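Putative aminooxidase (Propionibacterium acnes, PDB 2BA9) is an FAD-dependent polyunsaturated fatty acid isomerase that produces conjugated linoleic acid and belongs to the flavin-containing amine oxidoreductase family. Local coordinates at residues A[44-49]-A[58-63]; A[68-73]-A[406-411]; A[74-79]-A[210-215]. All coordinates share one frame; numbering follows the deposited sequence.

Contact 1. Residues A[44-49]-A[58-63]. With FAD (flavin-adenine dinucleotide), chain D.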
# COMPACT_ATOMS: atom_id res chain seq x y z
N GLY A 44 1.11 -8.01 -7.96
CA GLY A 44 0.22 -6.84 -7.95
C GLY A 44 0.96 -5.51 -8.08
O GLY A 44 1.56 -5.21 -9.13
N LYS A 45 0.92 -4.72 -7.01
CA LYS A 45 1.49 -3.37 -7.02
C LYS A 45 2.98 -3.34 -6.60
O LYS A 45 3.61 -2.28 -6.54
CB LYS A 45 0.64 -2.41 -6.18
CG LYS A 45 -0.77 -2.20 -6.76
CD LYS A 45 -1.46 -0.97 -6.19
CE LYS A 45 -1.97 -1.22 -4.77
NZ LYS A 45 -3.18 -2.09 -4.74
N CYS A 46 3.52 -4.52 -6.32
CA CYS A 46 4.96 -4.76 -6.39
C CYS A 46 5.23 -5.16 -7.83
O CYS A 46 5.08 -6.34 -8.20
CB CYS A 46 5.38 -5.87 -5.45
SG CYS A 46 5.17 -5.43 -3.72
N HIS A 47 5.62 -4.18 -8.64
CA HIS A 47 5.65 -4.33 -10.09
C HIS A 47 6.91 -3.72 -10.64
O HIS A 47 7.06 -2.48 -10.66
CB HIS A 47 4.43 -3.65 -10.70
CG HIS A 47 4.13 -4.08 -12.10
ND1 HIS A 47 3.64 -5.34 -12.39
CD2 HIS A 47 4.23 -3.44 -13.28
CE1 HIS A 47 3.46 -5.45 -13.69
NE2 HIS A 47 3.80 -4.30 -14.25
N SER A 48 7.80 -4.58 -11.13
CA SER A 48 9.16 -4.19 -11.49
C SER A 48 9.53 -4.61 -12.92
O SER A 48 10.16 -5.65 -13.12
CB SER A 48 10.13 -4.83 -10.48
OG SER A 48 9.61 -4.75 -9.16
N PRO A 49 9.15 -3.81 -13.93
CA PRO A 49 9.51 -4.13 -15.30
C PRO A 49 10.95 -3.82 -15.68
O PRO A 49 11.67 -3.15 -14.95
CB PRO A 49 8.55 -3.27 -16.14
CG PRO A 49 7.63 -2.57 -15.17
CD PRO A 49 8.34 -2.58 -13.86
N MET A 58 7.60 0.32 -10.99
CA MET A 58 6.35 1.01 -11.25
C MET A 58 5.48 1.05 -9.99
O MET A 58 4.50 1.79 -9.92
CB MET A 58 5.60 0.34 -12.42
CG MET A 58 6.17 0.72 -13.78
SD MET A 58 6.13 2.50 -14.18
CE MET A 58 4.37 2.81 -13.96
N GLY A 59 5.85 0.26 -8.98
CA GLY A 59 5.11 0.24 -7.72
C GLY A 59 6.00 0.37 -6.49
O GLY A 59 6.93 1.21 -6.47
N ALA A 60 5.73 -0.46 -5.48
CA ALA A 60 6.54 -0.50 -4.27
C ALA A 60 8.02 -0.53 -4.58
O ALA A 60 8.46 -1.19 -5.53
CB ALA A 60 6.17 -1.71 -3.40
N ILE A 61 8.77 0.20 -3.76
CA ILE A 61 10.21 0.29 -3.82
C ILE A 61 10.88 -0.28 -2.57
O ILE A 61 11.87 -1.01 -2.66
CB ILE A 61 10.67 1.76 -3.91
CG1 ILE A 61 9.96 2.48 -5.07
CG2 ILE A 61 12.20 1.83 -4.03
CD1 ILE A 61 10.16 4.00 -5.08
N MET A 62 10.35 0.06 -1.40
CA MET A 62 11.10 -0.09 -0.15
C MET A 62 10.36 -0.75 1.00
O MET A 62 9.13 -0.88 0.99
CB MET A 62 11.60 1.28 0.32
CG MET A 62 10.53 2.27 0.77
SD MET A 62 11.17 3.97 0.78
CE MET A 62 11.18 4.36 -0.98
N GLY A 63 11.15 -1.14 2.00
CA GLY A 63 10.67 -1.58 3.30
C GLY A 63 11.57 -1.03 4.40
O GLY A 63 12.51 -0.26 4.14
PA FAD D . -2.28 -5.70 -4.85
O1A FAD D . -0.80 -5.50 -4.72
O2A FAD D . -3.06 -4.60 -5.54
O5B FAD D . -2.54 -7.04 -5.69
C5B FAD D . -3.88 -7.44 -5.87
C4B FAD D . -3.95 -8.57 -6.88
O4B FAD D . -5.29 -8.98 -7.01
C3B FAD D . -3.42 -8.14 -8.25
O3B FAD D . -2.44 -9.05 -8.69
C2B FAD D . -4.66 -8.14 -9.12
O2B FAD D . -4.38 -8.37 -10.50
C1B FAD D . -5.55 -9.16 -8.39
N9A FAD D . -6.97 -8.94 -8.73
C8A FAD D . -7.69 -7.76 -8.63
N7A FAD D . -8.95 -7.99 -9.07
C5A FAD D . -9.05 -9.29 -9.46
C6A FAD D . -10.10 -10.06 -10.00
N6A FAD D . -11.39 -9.62 -9.87
N1A FAD D . -9.87 -11.41 -10.26
C2A FAD D . -8.63 -11.98 -10.05
N3A FAD D . -7.60 -11.21 -9.52
C4A FAD D . -7.80 -9.89 -9.25
N1 FAD D . 4.29 -0.87 -0.13
C2 FAD D . 5.26 -0.87 0.84
O2 FAD D . 5.24 -1.73 1.73
N3 FAD D . 6.25 0.10 0.83
C4 FAD D . 6.27 1.05 -0.17
O4 FAD D . 7.18 1.89 -0.16
C4X FAD D . 5.29 1.04 -1.16
N5 FAD D . 5.28 2.00 -2.17
C5X FAD D . 4.41 1.90 -3.24
C6 FAD D . 4.51 2.79 -4.31
C7 FAD D . 3.66 2.66 -5.40
C7M FAD D . 3.81 3.63 -6.54
C8 FAD D . 2.70 1.65 -5.42
C8M FAD D . 1.76 1.47 -6.58
C9 FAD D . 2.61 0.77 -4.35
C9A FAD D . 3.45 0.89 -3.24
N10 FAD D . 3.36 0.02 -2.14
C10 FAD D . 4.31 0.06 -1.14
C1' FAD D . 2.09 -0.69 -1.83
C2' FAD D . 2.19 -2.18 -2.14
O2' FAD D . 2.74 -2.43 -3.43
C3' FAD D . 0.79 -2.77 -2.02
O3' FAD D . 0.22 -2.38 -0.76
C4' FAD D . 0.81 -4.28 -2.16
O4' FAD D . 1.12 -4.67 -3.50
C5' FAD D . -0.53 -4.83 -1.70
O5' FAD D . -0.66 -6.17 -2.10
P FAD D . -2.13 -6.82 -2.26
O1P FAD D . -2.03 -8.25 -2.75
O2P FAD D . -2.82 -6.72 -0.94
O3P FAD D . -2.89 -5.96 -3.38
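Met58, Ala60 and His47 bury the most surface where the loop 44-49 meets the loop 58-63, and the backbone does most of the holding. Met58 N donates to His47 O at 2.9 Å, arriving almost in line with the carbonyl bond (C=O...N 173°), while Gly59 N leans on the same oxygen in a longer, weak bond. Two residues on, Ala60 N reaches Lys45 O at 3.0 Å in the plane of that carbonyl, and Gly59 CA lies 3.2 Å from the same oxygen as a C-H...O contact. Each of the two carbonyls thus faces a pair of donors.

The side chains fill in around these backbone bonds. CB of Met58 lies at the edge of the His47 imidazole, near the ring plane; with CG opposite the carbonyl carbon (chi1 -78°), CG comes 3.9 Å from Pro49 CG, and further bends then carry the sulfur away from the 44-49 loop. The methyl of Ala60 touches Cys46 SG at 3.9 Å and also the flavin, CB lying 3.4 Å from FAD C10; Phe408 packs on it too.

While its carbonyl holds Ala60, the side chain of Lys45 leads away to the cofactor. Lys45 N donates to FAD O1A, and the side chain, bent at chi3 and chi4, runs alongside the PA phosphate until NZ lies 2.6 Å from FAD O2A; Glu401 and Tyr369 O also hold that ammonium. Binding of one phosphate through both the amide and the ammonium of a single residue probably offsets its negative charge, while the carbonyl of Lys45 fixes the loop that lies against the isoalloxazine. Lys45 therefore probably couples the phosphate grip to the loop at the ring.

Contact 2. Residues A[68-73]-A[406-411]. With NA (sodium ion), chain B; FAD (flavin-adenine dinucleotide), chain D.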
# COMPACT_ATOMS: atom_id res chain seq x y z
N ASP A 68 8.91 -7.68 9.48
CA ASP A 68 9.15 -9.05 9.95
C ASP A 68 8.57 -10.13 9.02
O ASP A 68 9.25 -11.11 8.71
CB ASP A 68 8.63 -9.25 11.37
CG ASP A 68 9.52 -8.55 12.46
OD1 ASP A 68 10.74 -8.36 12.24
OD2 ASP A 68 8.99 -8.21 13.54
N THR A 69 7.33 -9.93 8.56
CA THR A 69 6.69 -10.93 7.69
C THR A 69 7.39 -11.00 6.33
O THR A 69 7.63 -12.09 5.82
CB THR A 69 5.19 -10.64 7.52
OG1 THR A 69 4.61 -10.39 8.82
CG2 THR A 69 4.48 -11.82 6.88
N ILE A 70 7.76 -9.86 5.77
CA ILE A 70 8.54 -9.86 4.53
C ILE A 70 9.89 -10.57 4.73
O ILE A 70 10.34 -11.27 3.84
CB ILE A 70 8.76 -8.45 3.92
CG1 ILE A 70 7.41 -7.75 3.69
CG2 ILE A 70 9.55 -8.56 2.60
CD1 ILE A 70 6.30 -8.65 3.05
N GLN A 71 10.51 -10.42 5.91
CA GLN A 71 11.73 -11.18 6.21
C GLN A 71 11.47 -12.68 6.15
O GLN A 71 12.28 -13.43 5.60
CB GLN A 71 12.30 -10.81 7.57
CG GLN A 71 13.61 -11.53 7.90
CD GLN A 71 14.69 -11.26 6.88
OE1 GLN A 71 15.16 -10.13 6.74
NE2 GLN A 71 15.09 -12.30 6.14
N GLU A 72 10.35 -13.12 6.71
CA GLU A 72 9.95 -14.54 6.63
C GLU A 72 9.79 -15.03 5.19
O GLU A 72 10.12 -16.20 4.87
CB GLU A 72 8.66 -14.78 7.39
CG GLU A 72 8.83 -14.99 8.88
CD GLU A 72 7.50 -15.19 9.56
OE1 GLU A 72 6.60 -15.81 8.96
OE2 GLU A 72 7.34 -14.72 10.71
N ILE A 73 9.26 -14.15 4.34
CA ILE A 73 9.07 -14.42 2.92
C ILE A 73 10.42 -14.58 2.23
O ILE A 73 10.61 -15.54 1.49
CB ILE A 73 8.22 -13.32 2.21
CG1 ILE A 73 6.78 -13.35 2.73
CG2 ILE A 73 8.23 -13.52 0.70
CD1 ILE A 73 5.90 -12.21 2.19
N GLY A 406 -2.47 -0.18 3.06
CA GLY A 406 -1.92 -0.28 1.72
C GLY A 406 -0.40 -0.38 1.64
O GLY A 406 0.21 0.37 0.89
N ASN A 407 0.21 -1.29 2.41
CA ASN A 407 1.63 -1.65 2.20
C ASN A 407 1.85 -3.15 2.25
O ASN A 407 0.97 -3.89 2.72
CB ASN A 407 2.60 -0.80 3.07
CG ASN A 407 3.04 -1.44 4.42
OD1 ASN A 407 3.11 -2.66 4.61
ND2 ASN A 407 3.40 -0.56 5.35
N PHE A 408 2.96 -3.62 1.68
CA PHE A 408 3.09 -5.05 1.40
C PHE A 408 3.49 -5.88 2.63
O PHE A 408 3.19 -7.07 2.69
CB PHE A 408 3.94 -5.36 0.14
CG PHE A 408 5.38 -4.88 0.19
CD1 PHE A 408 6.36 -5.60 0.86
CD2 PHE A 408 5.76 -3.76 -0.53
CE1 PHE A 408 7.69 -5.18 0.85
CE2 PHE A 408 7.09 -3.33 -0.53
CZ PHE A 408 8.05 -4.04 0.18
N ASP A 409 4.10 -5.26 3.63
CA ASP A 409 4.30 -5.99 4.87
C ASP A 409 2.99 -6.12 5.64
O ASP A 409 2.71 -7.17 6.22
CB ASP A 409 5.36 -5.33 5.76
CG ASP A 409 5.66 -6.15 7.00
OD1 ASP A 409 6.32 -7.22 6.87
OD2 ASP A 409 5.21 -5.72 8.09
N GLU A 410 2.19 -5.06 5.63
CA GLU A 410 0.96 -5.04 6.41
C GLU A 410 -0.02 -6.07 5.90
O GLU A 410 -0.62 -6.80 6.71
CB GLU A 410 0.32 -3.64 6.42
CG GLU A 410 1.09 -2.60 7.24
CD GLU A 410 1.11 -2.89 8.75
OE1 GLU A 410 0.07 -3.25 9.33
OE2 GLU A 410 2.19 -2.73 9.38
N VAL A 411 -0.17 -6.16 4.58
CA VAL A 411 -1.09 -7.13 3.99
C VAL A 411 -0.62 -8.58 4.17
O VAL A 411 -1.44 -9.45 4.44
CB VAL A 411 -1.38 -6.85 2.48
CG1 VAL A 411 -1.87 -5.39 2.27
CG2 VAL A 411 -0.20 -7.18 1.62
NA NA B . 2.84 -1.93 11.47
PA FAD D . -2.28 -5.70 -4.85
O1A FAD D . -0.80 -5.50 -4.72
O2A FAD D . -3.06 -4.60 -5.54
O5B FAD D . -2.54 -7.04 -5.69
C5B FAD D . -3.88 -7.44 -5.87
C4B FAD D . -3.95 -8.57 -6.88
O4B FAD D . -5.29 -8.98 -7.01
C3B FAD D . -3.42 -8.14 -8.25
O3B FAD D . -2.44 -9.05 -8.69
C2B FAD D . -4.66 -8.14 -9.12
O2B FAD D . -4.38 -8.37 -10.50
C1B FAD D . -5.55 -9.16 -8.39
N9A FAD D . -6.97 -8.94 -8.73
C8A FAD D . -7.69 -7.76 -8.63
N7A FAD D . -8.95 -7.99 -9.07
C5A FAD D . -9.05 -9.29 -9.46
C6A FAD D . -10.10 -10.06 -10.00
N6A FAD D . -11.39 -9.62 -9.87
N1A FAD D . -9.87 -11.41 -10.26
C2A FAD D . -8.63 -11.98 -10.05
N3A FAD D . -7.60 -11.21 -9.52
C4A FAD D . -7.80 -9.89 -9.25
N1 FAD D . 4.29 -0.87 -0.13
C2 FAD D . 5.26 -0.87 0.84
O2 FAD D . 5.24 -1.73 1.73
N3 FAD D . 6.25 0.10 0.83
C4 FAD D . 6.27 1.05 -0.17
O4 FAD D . 7.18 1.89 -0.16
C4X FAD D . 5.29 1.04 -1.16
N5 FAD D . 5.28 2.00 -2.17
C5X FAD D . 4.41 1.90 -3.24
C6 FAD D . 4.51 2.79 -4.31
C7 FAD D . 3.66 2.66 -5.40
C7M FAD D . 3.81 3.63 -6.54
C8 FAD D . 2.70 1.65 -5.42
C8M FAD D . 1.76 1.47 -6.58
C9 FAD D . 2.61 0.77 -4.35
C9A FAD D . 3.45 0.89 -3.24
N10 FAD D . 3.36 0.02 -2.14
C10 FAD D . 4.31 0.06 -1.14
C1' FAD D . 2.09 -0.69 -1.83
C2' FAD D . 2.19 -2.18 -2.14
O2' FAD D . 2.74 -2.43 -3.43
C3' FAD D . 0.79 -2.77 -2.02
O3' FAD D . 0.22 -2.38 -0.76
C4' FAD D . 0.81 -4.28 -2.16
O4' FAD D . 1.12 -4.67 -3.50
C5' FAD D . -0.53 -4.83 -1.70
O5' FAD D . -0.66 -6.17 -2.10
P FAD D . -2.13 -6.82 -2.26
O1P FAD D . -2.03 -8.25 -2.75
O2P FAD D . -2.82 -6.72 -0.94
O3P FAD D . -2.89 -5.96 -3.38
O HOH W 1 5.44 -7.98 9.81
O HOH W 2 0.64 -2.76 12.00
O HOH W 3 4.50 -0.52 10.62
O HOH W 4 3.04 -0.93 13.33
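The N-terminal turn of helix 408-423, which abuts the pyrimidine end of the flavin, is where helix 68-77 makes this contact. Asn407 is the N-cap: its OD1 accepts from Glu410 N at 2.8 Å, with the donor tilted 26° from the amide's carbonyl plane. Just after it, Phe408 N donates to FAD O2 at 3.0 Å, so the start of the helix, whose dipole would probably favour negative charge there, is directed at the flavin carbonyl.

Across the contact the polar link is Ile70 N to Asp409 OD1, 3.2 Å and fairly straight at 162°, met nearly along the carboxylate C-O bond. Asp409 reaches it because its CG stands opposite the backbone N (chi1 -175°), swinging the carboxylate over to helix 68-77. The other oxygen, OD2, receives a water that in turn accepts from Thr69 N, so the carboxylate spans two successive amides, one directly and one through solvent. Next to this carboxylate, Ile70 lays CG1 3.7 Å from Phe408 CD1, at the rim of the ring and near its plane, with the two side chains roughly at right angles. One face of that ring meets FAD O2, which sits 3.0 Å above the plane and toward the rim.

One residue after Asp409, Glu410 OE2 binds sodium at 2.3 Å together with three waters and Lys183 O. Further along, Thr69 and Ile73 rest on helix 16-28, and Ile70 and Ile73 pack against both helix 204-215 and later residues of helix 408-423, leaving helix 68-77 wedged among three others.

Contact 3. Residues A[74-79]-A[210-215]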
# COMPACT_ATOMS: atom_id res chain seq x y z
N MET A 74 11.36 -13.66 2.50
CA MET A 74 12.72 -13.77 1.93
C MET A 74 13.46 -15.05 2.39
O MET A 74 14.23 -15.64 1.63
CB MET A 74 13.57 -12.53 2.27
CG MET A 74 13.11 -11.23 1.61
SD MET A 74 14.28 -9.86 1.82
CE MET A 74 13.82 -9.26 3.44
N ASP A 75 13.23 -15.48 3.64
CA ASP A 75 13.84 -16.70 4.16
C ASP A 75 13.41 -17.89 3.30
O ASP A 75 14.20 -18.79 3.00
CB ASP A 75 13.42 -17.01 5.60
CG ASP A 75 13.90 -15.98 6.61
OD1 ASP A 75 14.83 -15.20 6.33
OD2 ASP A 75 13.32 -15.98 7.72
N ARG A 76 12.14 -17.87 2.92
CA ARG A 76 11.55 -18.94 2.12
C ARG A 76 12.05 -18.94 0.67
O ARG A 76 12.22 -20.00 0.06
CB ARG A 76 10.03 -18.81 2.14
CG ARG A 76 9.32 -20.05 1.68
CD ARG A 76 7.83 -19.91 1.74
NE ARG A 76 7.22 -20.87 0.83
CZ ARG A 76 6.59 -21.98 1.18
NH1 ARG A 76 6.41 -22.33 2.45
NH2 ARG A 76 6.11 -22.76 0.21
N THR A 77 12.29 -17.75 0.12
CA THR A 77 12.64 -17.63 -1.31
C THR A 77 14.15 -17.56 -1.59
O THR A 77 14.59 -17.82 -2.71
CB THR A 77 12.00 -16.37 -1.92
OG1 THR A 77 12.47 -15.22 -1.22
CG2 THR A 77 10.47 -16.43 -1.85
N GLY A 78 14.92 -17.19 -0.57
CA GLY A 78 16.36 -16.98 -0.71
C GLY A 78 16.74 -15.57 -1.14
O GLY A 78 17.89 -15.28 -1.38
N ASP A 79 15.76 -14.68 -1.22
CA ASP A 79 16.00 -13.32 -1.68
C ASP A 79 16.68 -12.52 -0.58
O ASP A 79 16.55 -12.83 0.60
CB ASP A 79 14.69 -12.66 -2.11
CG ASP A 79 14.14 -13.24 -3.40
OD1 ASP A 79 14.69 -12.96 -4.48
OD2 ASP A 79 13.13 -13.96 -3.35
N GLU A 210 7.45 -13.05 -7.11
CA GLU A 210 7.58 -14.01 -8.20
C GLU A 210 8.19 -15.30 -7.66
O GLU A 210 7.67 -16.39 -7.88
CB GLU A 210 8.39 -13.43 -9.36
CG GLU A 210 7.66 -12.32 -10.08
CD GLU A 210 8.50 -11.61 -11.13
OE1 GLU A 210 9.72 -11.39 -10.94
OE2 GLU A 210 7.90 -11.21 -12.13
N HIS A 211 9.26 -15.17 -6.87
CA HIS A 211 9.92 -16.35 -6.31
C HIS A 211 9.08 -17.05 -5.23
O HIS A 211 9.08 -18.28 -5.16
CB HIS A 211 11.27 -15.97 -5.74
CG HIS A 211 12.17 -15.30 -6.73
ND1 HIS A 211 13.18 -14.45 -6.34
CD2 HIS A 211 12.19 -15.33 -8.08
CE1 HIS A 211 13.80 -14.00 -7.42
NE2 HIS A 211 13.22 -14.52 -8.49
N LEU A 212 8.38 -16.29 -4.41
CA LEU A 212 7.46 -16.88 -3.44
C LEU A 212 6.44 -17.79 -4.13
O LEU A 212 6.18 -18.91 -3.67
CB LEU A 212 6.73 -15.80 -2.63
CG LEU A 212 5.66 -16.29 -1.64
CD1 LEU A 212 6.24 -17.28 -0.59
CD2 LEU A 212 4.99 -15.11 -0.97
N ASN A 213 5.86 -17.28 -5.20
CA ASN A 213 4.92 -18.01 -6.04
C ASN A 213 5.53 -19.33 -6.48
O ASN A 213 4.91 -20.39 -6.32
CB ASN A 213 4.56 -17.16 -7.28
CG ASN A 213 3.41 -17.76 -8.11
OD1 ASN A 213 2.35 -18.06 -7.57
ND2 ASN A 213 3.63 -17.88 -9.42
N ALA A 214 6.75 -19.27 -7.00
CA ALA A 214 7.50 -20.47 -7.39
C ALA A 214 7.64 -21.48 -6.25
O ALA A 214 7.51 -22.66 -6.47
CB ALA A 214 8.86 -20.09 -7.95
N THR A 215 7.88 -21.01 -5.03
CA THR A 215 8.07 -21.94 -3.89
C THR A 215 6.78 -22.59 -3.40
O THR A 215 6.82 -23.57 -2.64
CB THR A 215 8.73 -21.23 -2.69
OG1 THR A 215 7.80 -20.30 -2.13
CG2 THR A 215 10.01 -20.50 -3.11
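A single imidazole nitrogen is shared by both oxygens of one carboxylate: His211 ND1 donates to Asp79 OD1 at 2.8 Å and to Asp79 OD2 at 3.0 Å. Both oxygens use their syn lone pairs, and carboxylate and ring are only 5° from coplanar, with the acid lying at the imidazole's edge. OD2 also takes a bond from Thr77 OG1 at 2.6 Å on its anti side, which steadies the carboxylate's rotation. Such a bifurcated, flat pair would probably raise the basicity of the imidazole.

Thr77 also does the close packing. Its OG1 sits between the backbone N and carbonyl carbon (chi1 60°), and this rotation sends CG2 onto helix 204-215, 3.3 Å from Leu212 N and tight against Leu212 CA. Beside it, Arg76 runs out extended from CG to NE; its side chain and that of Leu212 cross at about a right angle, CD touching Leu212 CD1. NE then meets Thr215 OG1 in the guanidinium plane, 3.1 Å and nearly straight, while NH2 makes a weak bond to Thr215 O. Thr215 OG1 is itself a donor to Leu212 O. The stronger partner of the arginine's charge is Glu26, on helix 16-28.

This is a helix-to-helix contact at the surface: the last turn of helix 68-77 and the residues after it, with Gly78 leaving the helix at positive phi, are joined to helix 204-215 by a His-carboxylate hydrogen bond and by Arg76 on Thr215.

How the contacts relate
After strand 33-36 the chain runs into contact 1, which closes a short loop: residues 44-49 meet 58-63 across the small excursion through strands 50-51 and 54-55. It is complete before helix 68-77 begins. That helix then carries both other contacts, its first half giving contact 2 and its end contact 3. Contact 3 closes on helix 204-215, within the far longer span that contact 2 closes at helix 408-423, so it nests there. Contacts 1 and 2 meet at Phe408, which touches Cys46 and Ala60, and both reach FAD; contacts 2 and 3 join through Ile73 and Leu212. Together they link the cofactor loops to three helices.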